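Local atomic coordinates of acyl-CoA dehydrogenase (Bacillus anthracis, PDB entry 3OWA), a protein that probably oxidises acyl-CoA thioesters to the trans-2-enoyl-CoA products, using bound FAD as the electron acceptor. Residues K95-R107 and Y270-R282. Residues are numbered along the deposited sequence; the frame is centred on the assembly and turned at random.
Sequences KVSSALIAEKFSR and YKLGVGTVGSAKR
Helix 95-105 runs across residues 270-282 of the long helix 257-293 at -44°, the axes approaching to 7.3 Å and Glu103 lying nearest Gly278. Gly275 and Gly278 bring the backbones close: CG of Glu103 rests 3.6 Å from CA of Gly278, and OG of Ser106 lies 3.3 Å from C of Gly278. One turn back, Val274 points into the interface, CG1 packing on CB of Glu103 and CG2 on CB of Ala99. Glu103 is stretched out beyond CG, its first torsion near trans (chi1 -166°), which carries the carboxylate past Gly278 to Lys281, whose extended chain it meets at about a right angle. NZ of Lys281 meets OE1 of Glu103 at 2.6 Å on the syn side, somewhat out of the carboxylate plane, while a water joins OE2 to the same NZ. Tyr326 and Glu322 of helix 305-336 take up OE2 and NZ in turn. Ser106 turns its OG back onto Glu103 O (2.6 Å), and a second water links its O to Ser279 OG. At the far end the guanidinium groups of Arg107 and Arg282 stack nearly parallel, planes 16° apart, with NE of Arg107 above the centre of the Arg282 group. At the other end, one water ties Lys95 O and Ser98 OG to Tyr270 OH; Asp83 also binds Ser98 OG. The contact thus joins the N-terminal helical domain to the C-terminal one, across the intervening beta domain in sequence. The Glu103-Lys281 salt bridge, backed at both charged ends by helix 305-336, holds this close glycine crossing, and the like charges of the arginine stack are probably eased by Glu393 and Glu285, which salt-bridge Arg282.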
ATOM      1  N   LYS A  95      25.905  14.201 -14.497  1.00 44.66           N
ATOM      2  CA  LYS A  95      24.973  13.271 -13.860  1.00 43.96           C
ATOM      3  C   LYS A  95      23.628  13.917 -13.471  1.00 42.75           C
ATOM      4  O   LYS A  95      22.588  13.217 -13.382  1.00 41.93           O
ATOM      5  CB  LYS A  95      25.608  12.624 -12.627  1.00 45.19           C
ATOM      6  CG  LYS A  95      26.848  11.790 -12.913  1.00 49.10           C
ATOM      7  CD  LYS A  95      26.526  10.572 -13.741  1.00 52.60           C
ATOM      8  CE  LYS A  95      27.769  10.042 -14.454  1.00 57.22           C
ATOM      9  NZ  LYS A  95      28.453  11.102 -15.235  1.00 58.71           N
ATOM     10  N   VAL A  96      23.636  15.222 -13.242  1.00 41.33           N
ATOM     11  CA  VAL A  96      22.415  15.949 -12.945  1.00 40.99           C
ATOM     12  C   VAL A  96      21.481  15.934 -14.138  1.00 40.62           C
ATOM     13  O   VAL A  96      20.301  15.666 -13.990  1.00 40.34           O
ATOM     14  CB  VAL A  96      22.689  17.396 -12.465  1.00 41.82           C
ATOM     15  CG1 VAL A  96      21.375  18.139 -12.272  1.00 41.53           C
ATOM     16  CG2 VAL A  96      23.460  17.382 -11.146  1.00 42.62           C
ATOM     17  N   SER A  97      22.033  16.186 -15.326  1.00 41.21           N
ATOM     18  CA  SER A  97      21.298  16.120 -16.575  1.00 40.92           C
ATOM     19  C   SER A  97      20.658  14.751 -16.814  1.00 39.32           C
ATOM     20  O   SER A  97      19.483  14.660 -17.131  1.00 38.45           O
ATOM     21  CB  SER A  97      22.226  16.484 -17.752  1.00 41.09           C
ATOM     22  OG  SER A  97      22.670  17.823 -17.635  1.00 43.34           O
ATOM     23  N   SER A  98      21.415  13.679 -16.668  1.00 39.40           N
ATOM     24  CA  SER A  98      20.800  12.361 -16.891  1.00 38.54           C
ATOM     25  C   SER A  98      19.826  11.933 -15.768  1.00 37.18           C
ATOM     26  O   SER A  98      18.940  11.115 -16.004  1.00 36.89           O
ATOM     27  CB  SER A  98      21.858  11.296 -17.206  1.00 38.94           C
ATOM     28  OG  SER A  98      22.731  11.098 -16.125  1.00 44.58           O
ATOM     29  N   ALA A  99      19.940  12.524 -14.577  1.00 36.36           N
ATOM     30  CA  ALA A  99      18.928  12.325 -13.532  1.00 35.66           C
ATOM     31  C   ALA A  99      17.645  13.034 -13.954  1.00 34.79           C
ATOM     32  O   ALA A  99      16.563  12.497 -13.832  1.00 34.77           O
ATOM     33  CB  ALA A  99      19.411  12.831 -12.159  1.00 34.65           C
ATOM     34  N   LEU A 100      17.771  14.249 -14.457  1.00 35.55           N
ATOM     35  CA  LEU A 100      16.610  15.003 -14.888  1.00 35.10           C
ATOM     36  C   LEU A 100      15.915  14.316 -16.055  1.00 34.72           C
ATOM     37  O   LEU A 100      14.679  14.346 -16.146  1.00 33.59           O
ATOM     38  CB  LEU A 100      17.020  16.423 -15.258  1.00 35.38           C
ATOM     39  CG  LEU A 100      17.090  17.346 -14.042  1.00 35.63           C
ATOM     40  CD1 LEU A 100      17.778  18.700 -14.364  1.00 38.82           C
ATOM     41  CD2 LEU A 100      15.687  17.574 -13.481  1.00 33.07           C
ATOM     42  N   ILE A 101      16.696  13.690 -16.945  1.00 32.95           N
ATOM     43  CA  ILE A 101      16.085  12.951 -18.026  1.00 32.56           C
ATOM     44  C   ILE A 101      15.224  11.780 -17.476  1.00 32.10           C
ATOM     45  O   ILE A 101      14.063  11.594 -17.882  1.00 32.22           O
ATOM     46  CB  ILE A 101      17.126  12.445 -19.062  1.00 32.76           C
ATOM     47  CG1 ILE A 101      17.708  13.621 -19.879  1.00 33.71           C
ATOM     48  CG2 ILE A 101      16.484  11.404 -20.013  1.00 29.13           C
ATOM     49  CD1 ILE A 101      19.082  13.291 -20.538  1.00 34.85           C
ATOM     50  N   ALA A 102      15.760  11.039 -16.506  1.00 31.06           N
ATOM     51  CA  ALA A 102      14.983   9.945 -15.882  1.00 29.93           C
ATOM     52  C   ALA A 102      13.744  10.444 -15.137  1.00 29.33           C
ATOM     53  O   ALA A 102      12.664   9.832 -15.213  1.00 28.87           O
ATOM     54  CB  ALA A 102      15.864   9.098 -14.954  1.00 28.64           C
ATOM     55  N   GLU A 103      13.884  11.579 -14.458  1.00 29.98           N
ATOM     56  CA  GLU A 103      12.778  12.148 -13.736  1.00 30.76           C
ATOM     57  C   GLU A 103      11.625  12.452 -14.693  1.00 30.71           C
ATOM     58  O   GLU A 103      10.473  12.137 -14.395  1.00 31.87           O
ATOM     59  CB  GLU A 103      13.184  13.418 -12.936  1.00 30.53           C
ATOM     60  CG  GLU A 103      12.110  13.799 -11.906  1.00 34.81           C
ATOM     61  CD  GLU A 103      12.264  15.193 -11.304  1.00 39.52           C
ATOM     62  OE1 GLU A 103      11.219  15.869 -11.162  1.00 42.09           O
ATOM     63  OE2 GLU A 103      13.402  15.608 -10.954  1.00 40.13           O
ATOM     64  N   LYS A 104      11.923  13.064 -15.819  1.00 31.02           N
ATOM     65  CA  LYS A 104      10.885  13.415 -16.790  1.00 31.45           C
ATOM     66  C   LYS A 104      10.342  12.204 -17.551  1.00 31.86           C
ATOM     67  O   LYS A 104       9.128  12.175 -17.879  1.00 31.76           O
ATOM     68  CB  LYS A 104      11.407  14.458 -17.764  1.00 31.60           C
ATOM     69  CG  LYS A 104      11.842  15.759 -17.073  1.00 33.42           C
ATOM     70  CD  LYS A 104      10.650  16.364 -16.376  1.00 34.16           C
ATOM     71  CE  LYS A 104      10.911  17.750 -15.863  1.00 38.54           C
ATOM     72  NZ  LYS A 104       9.858  18.035 -14.843  1.00 41.51           N
ATOM     73  N   PHE A 105      11.197  11.201 -17.804  1.00 31.07           N
ATOM     74  CA  PHE A 105      10.705   9.943 -18.418  1.00 31.70           C
ATOM     75  C   PHE A 105       9.626   9.216 -17.602  1.00 32.11           C
ATOM     76  O   PHE A 105       8.755   8.509 -18.157  1.00 31.22           O
ATOM     77  CB  PHE A 105      11.867   8.982 -18.790  1.00 31.01           C
ATOM     78  CG  PHE A 105      12.207   9.004 -20.243  1.00 32.28           C
ATOM     79  CD1 PHE A 105      11.655   8.076 -21.114  1.00 30.68           C
ATOM     80  CD2 PHE A 105      13.081   9.973 -20.755  1.00 31.86           C
ATOM     81  CE1 PHE A 105      11.966   8.140 -22.501  1.00 31.30           C
ATOM     82  CE2 PHE A 105      13.368  10.032 -22.128  1.00 32.58           C
ATOM     83  CZ  PHE A 105      12.814   9.108 -22.986  1.00 32.52           C
ATOM     84  N   SER A 106       9.690   9.338 -16.271  1.00 32.79           N
ATOM     85  CA  SER A 106       8.653   8.725 -15.398  1.00 32.09           C
ATOM     86  C   SER A 106       7.191   9.057 -15.784  1.00 31.92           C
ATOM     87  O   SER A 106       6.281   8.271 -15.547  1.00 31.21           O
ATOM     88  CB  SER A 106       8.915   9.056 -13.934  1.00 31.32           C
ATOM     89  OG  SER A 106       8.573  10.415 -13.738  1.00 37.89           O
ATOM     90  N   ARG A 107       6.974  10.193 -16.436  1.00 31.81           N
ATOM     91  CA  ARG A 107       5.643  10.545 -16.929  1.00 32.49           C
ATOM     92  C   ARG A 107       5.063   9.448 -17.862  1.00 33.34           C
ATOM     93  O   ARG A 107       3.837   9.272 -17.938  1.00 33.30           O
ATOM     94  CB  ARG A 107       5.703  11.942 -17.589  1.00 34.35           C
ATOM     95  CG  ARG A 107       4.413  12.434 -18.219  1.00 36.84           C
ATOM     96  CD  ARG A 107       3.535  13.232 -17.225  1.00 37.73           C
ATOM     97  NE  ARG A 107       2.338  13.714 -17.920  1.00 37.07           N
ATOM     98  CZ  ARG A 107       2.170  14.960 -18.344  1.00 39.06           C
ATOM     99  NH1 ARG A 107       3.095  15.878 -18.089  1.00 40.06           N
ATOM    100  NH2 ARG A 107       1.065  15.297 -19.004  1.00 38.36           N
ATOM    101  N   TYR A 270      19.905   4.526  -7.405  1.00 34.03           N
ATOM    102  CA  TYR A 270      19.579   5.952  -7.331  1.00 35.84           C
ATOM    103  C   TYR A 270      18.747   6.416  -8.536  1.00 34.93           C
ATOM    104  O   TYR A 270      17.936   7.327  -8.411  1.00 35.85           O
ATOM    105  CB  TYR A 270      20.808   6.852  -7.065  1.00 37.21           C
ATOM    106  CG  TYR A 270      21.544   7.304  -8.292  1.00 40.24           C
ATOM    107  CD1 TYR A 270      22.724   6.681  -8.686  1.00 43.97           C
ATOM    108  CD2 TYR A 270      21.083   8.388  -9.038  1.00 42.72           C
ATOM    109  CE1 TYR A 270      23.416   7.108  -9.824  1.00 45.53           C
ATOM    110  CE2 TYR A 270      21.756   8.822 -10.176  1.00 44.38           C
ATOM    111  CZ  TYR A 270      22.921   8.175 -10.566  1.00 46.29           C
ATOM    112  OH  TYR A 270      23.591   8.593 -11.698  1.00 48.87           O
ATOM    113  N   LYS A 271      18.959   5.808  -9.694  1.00 33.85           N
ATOM    114  CA  LYS A 271      18.182   6.166 -10.874  1.00 34.57           C
ATOM    115  C   LYS A 271      16.698   5.853 -10.670  1.00 33.95           C
ATOM    116  O   LYS A 271      15.832   6.633 -11.060  1.00 32.70           O
ATOM    117  CB  LYS A 271      18.704   5.395 -12.093  1.00 35.53           C
ATOM    118  CG  LYS A 271      19.050   6.260 -13.234  1.00 40.60           C
ATOM    119  CD  LYS A 271      20.096   7.255 -12.891  1.00 46.63           C
ATOM    120  CE  LYS A 271      20.234   8.245 -14.044  1.00 50.84           C
ATOM    121  NZ  LYS A 271      20.406   7.531 -15.364  1.00 56.34           N
ATOM    122  N   LEU A 272      16.413   4.696 -10.069  0.51 32.97           N
ATOM    123  CA  LEU A 272      15.045   4.360  -9.708  0.51 32.59           C
ATOM    124  C   LEU A 272      14.488   5.372  -8.699  0.51 32.25           C
ATOM    125  O   LEU A 272      13.337   5.792  -8.819  0.51 32.35           O
ATOM    126  CB  LEU A 272      14.943   2.921  -9.179  0.51 31.96           C
ATOM    127  CG  LEU A 272      13.517   2.367  -9.028  0.51 32.60           C
ATOM    128  CD1 LEU A 272      12.740   2.478 -10.343  0.51 30.78           C
ATOM    129  CD2 LEU A 272      13.564   0.920  -8.549  0.51 28.15           C
ATOM    130  N   GLY A 273      15.306   5.771  -7.727  1.00 31.89           N
ATOM    131  CA  GLY A 273      14.942   6.852  -6.804  1.00 30.65           C
ATOM    132  C   GLY A 273      14.501   8.107  -7.536  1.00 30.78           C
ATOM    133  O   GLY A 273      13.433   8.665  -7.266  1.00 30.08           O
ATOM    134  N   VAL A 274      15.309   8.561  -8.484  1.00 31.89           N
ATOM    135  CA  VAL A 274      14.947   9.742  -9.267  1.00 32.29           C
ATOM    136  C   VAL A 274      13.609   9.490  -9.985  1.00 31.27           C
ATOM    137  O   VAL A 274      12.734  10.340 -10.019  1.00 31.35           O
ATOM    138  CB  VAL A 274      16.066  10.043 -10.329  1.00 34.91           C
ATOM    139  CG1 VAL A 274      15.672  11.194 -11.235  1.00 36.18           C
ATOM    140  CG2 VAL A 274      17.379  10.403  -9.659  1.00 36.54           C
ATOM    141  N   GLY A 275      13.467   8.322 -10.612  1.00 30.36           N
ATOM    142  CA  GLY A 275      12.228   7.984 -11.321  1.00 28.64           C
ATOM    143  C   GLY A 275      11.002   8.040 -10.402  1.00 28.64           C
ATOM    144  O   GLY A 275       9.953   8.603 -10.771  1.00 28.63           O
ATOM    145  N   THR A 276      11.097   7.455  -9.206  1.00 26.44           N
ATOM    146  CA  THR A 276       9.922   7.417  -8.330  1.00 27.47           C
ATOM    147  C   THR A 276       9.569   8.845  -7.889  1.00 28.21           C
ATOM    148  O   THR A 276       8.412   9.160  -7.620  1.00 28.00           O
ATOM    149  CB  THR A 276      10.155   6.531  -7.103  1.00 28.00           C
ATOM    150  OG1 THR A 276      11.304   7.023  -6.403  1.00 29.72           O
ATOM    151  CG2 THR A 276      10.391   5.037  -7.540  1.00 25.26           C
ATOM    152  N   VAL A 277      10.572   9.712  -7.852  1.00 30.13           N
ATOM    153  CA  VAL A 277      10.340  11.080  -7.430  1.00 31.46           C
ATOM    154  C   VAL A 277       9.539  11.804  -8.495  1.00 32.07           C
ATOM    155  O   VAL A 277       8.631  12.601  -8.161  1.00 33.07           O
ATOM    156  CB  VAL A 277      11.673  11.838  -7.109  1.00 33.29           C
ATOM    157  CG1 VAL A 277      11.484  13.334  -7.222  1.00 34.50           C
ATOM    158  CG2 VAL A 277      12.141  11.511  -5.683  1.00 34.72           C
ATOM    159  N   GLY A 278       9.865  11.558  -9.761  1.00 30.43           N
ATOM    160  CA  GLY A 278       9.080  12.130 -10.881  1.00 29.39           C
ATOM    161  C   GLY A 278       7.637  11.648 -10.839  1.00 29.36           C
ATOM    162  O   GLY A 278       6.700  12.423 -11.022  1.00 29.13           O
ATOM    163  N   SER A 279       7.435  10.352 -10.580  1.00 26.26           N
ATOM    164  CA  SER A 279       6.098   9.844 -10.503  1.00 25.44           C
ATOM    165  C   SER A 279       5.323  10.382  -9.324  1.00 25.28           C
ATOM    166  O   SER A 279       4.121  10.601  -9.441  1.00 25.69           O
ATOM    167  CB  SER A 279       6.107   8.300 -10.457  1.00 23.04           C
ATOM    168  OG  SER A 279       6.841   7.765 -11.566  1.00 28.29           O
ATOM    169  N   ALA A 280       5.975  10.557  -8.174  1.00 25.92           N
ATOM    170  CA  ALA A 280       5.277  11.070  -7.019  1.00 26.74           C
ATOM    171  C   ALA A 280       4.824  12.496  -7.281  1.00 28.58           C
ATOM    172  O   ALA A 280       3.726  12.861  -6.891  1.00 28.71           O
ATOM    173  CB  ALA A 280       6.175  10.994  -5.722  1.00 27.09           C
ATOM    174  N   LYS A 281       5.642  13.280  -7.972  1.00 29.74           N
ATOM    175  CA  LYS A 281       5.239  14.637  -8.329  1.00 31.69           C
ATOM    176  C   LYS A 281       4.053  14.640  -9.269  1.00 32.45           C
ATOM    177  O   LYS A 281       3.158  15.473  -9.138  1.00 33.98           O
ATOM    178  CB  LYS A 281       6.365  15.389  -9.032  1.00 32.37           C
ATOM    179  CG  LYS A 281       7.539  15.781  -8.175  1.00 35.38           C
ATOM    180  CD  LYS A 281       8.465  16.615  -9.041  1.00 38.37           C
ATOM    181  CE  LYS A 281       9.813  16.883  -8.396  1.00 41.34           C
ATOM    182  NZ  LYS A 281      10.645  17.708  -9.348  1.00 39.56           N
ATOM    183  N   ARG A 282       4.018  13.698 -10.205  1.00 31.69           N
ATOM    184  CA  ARG A 282       2.895  13.628 -11.125  1.00 30.34           C
ATOM    185  C   ARG A 282       1.597  13.211 -10.384  1.00 30.02           C
ATOM    186  O   ARG A 282       0.504  13.717 -10.676  1.00 28.51           O
ATOM    187  CB  ARG A 282       3.212  12.619 -12.251  1.00 29.73           C
ATOM    188  CG  ARG A 282       2.094  12.451 -13.255  1.00 29.15           C
ATOM    189  CD  ARG A 282       1.760  13.803 -13.959  1.00 31.31           C
ATOM    190  NE  ARG A 282       0.675  13.569 -14.900  1.00 31.55           N
ATOM    191  CZ  ARG A 282       0.025  14.526 -15.553  1.00 33.50           C
ATOM    192  NH1 ARG A 282      -0.968  14.196 -16.383  1.00 27.76           N
ATOM    193  NH2 ARG A 282       0.354  15.807 -15.362  1.00 35.57           N
TER
HETATM  194  O   HOH W   1      22.552  10.474 -13.343  1.00 39.58           O
HETATM  195  O   HOH W   2      18.578   8.886 -17.708  1.00 38.43           O
HETATM  196  O   HOH W   3      13.709  17.999  -9.878  1.00 46.98           O
HETATM  197  O   HOH W   4       6.009  11.551 -13.891  1.00 46.27           O
HETATM  198  O   HOH W   5       5.737   6.473 -13.762  1.00 54.90           O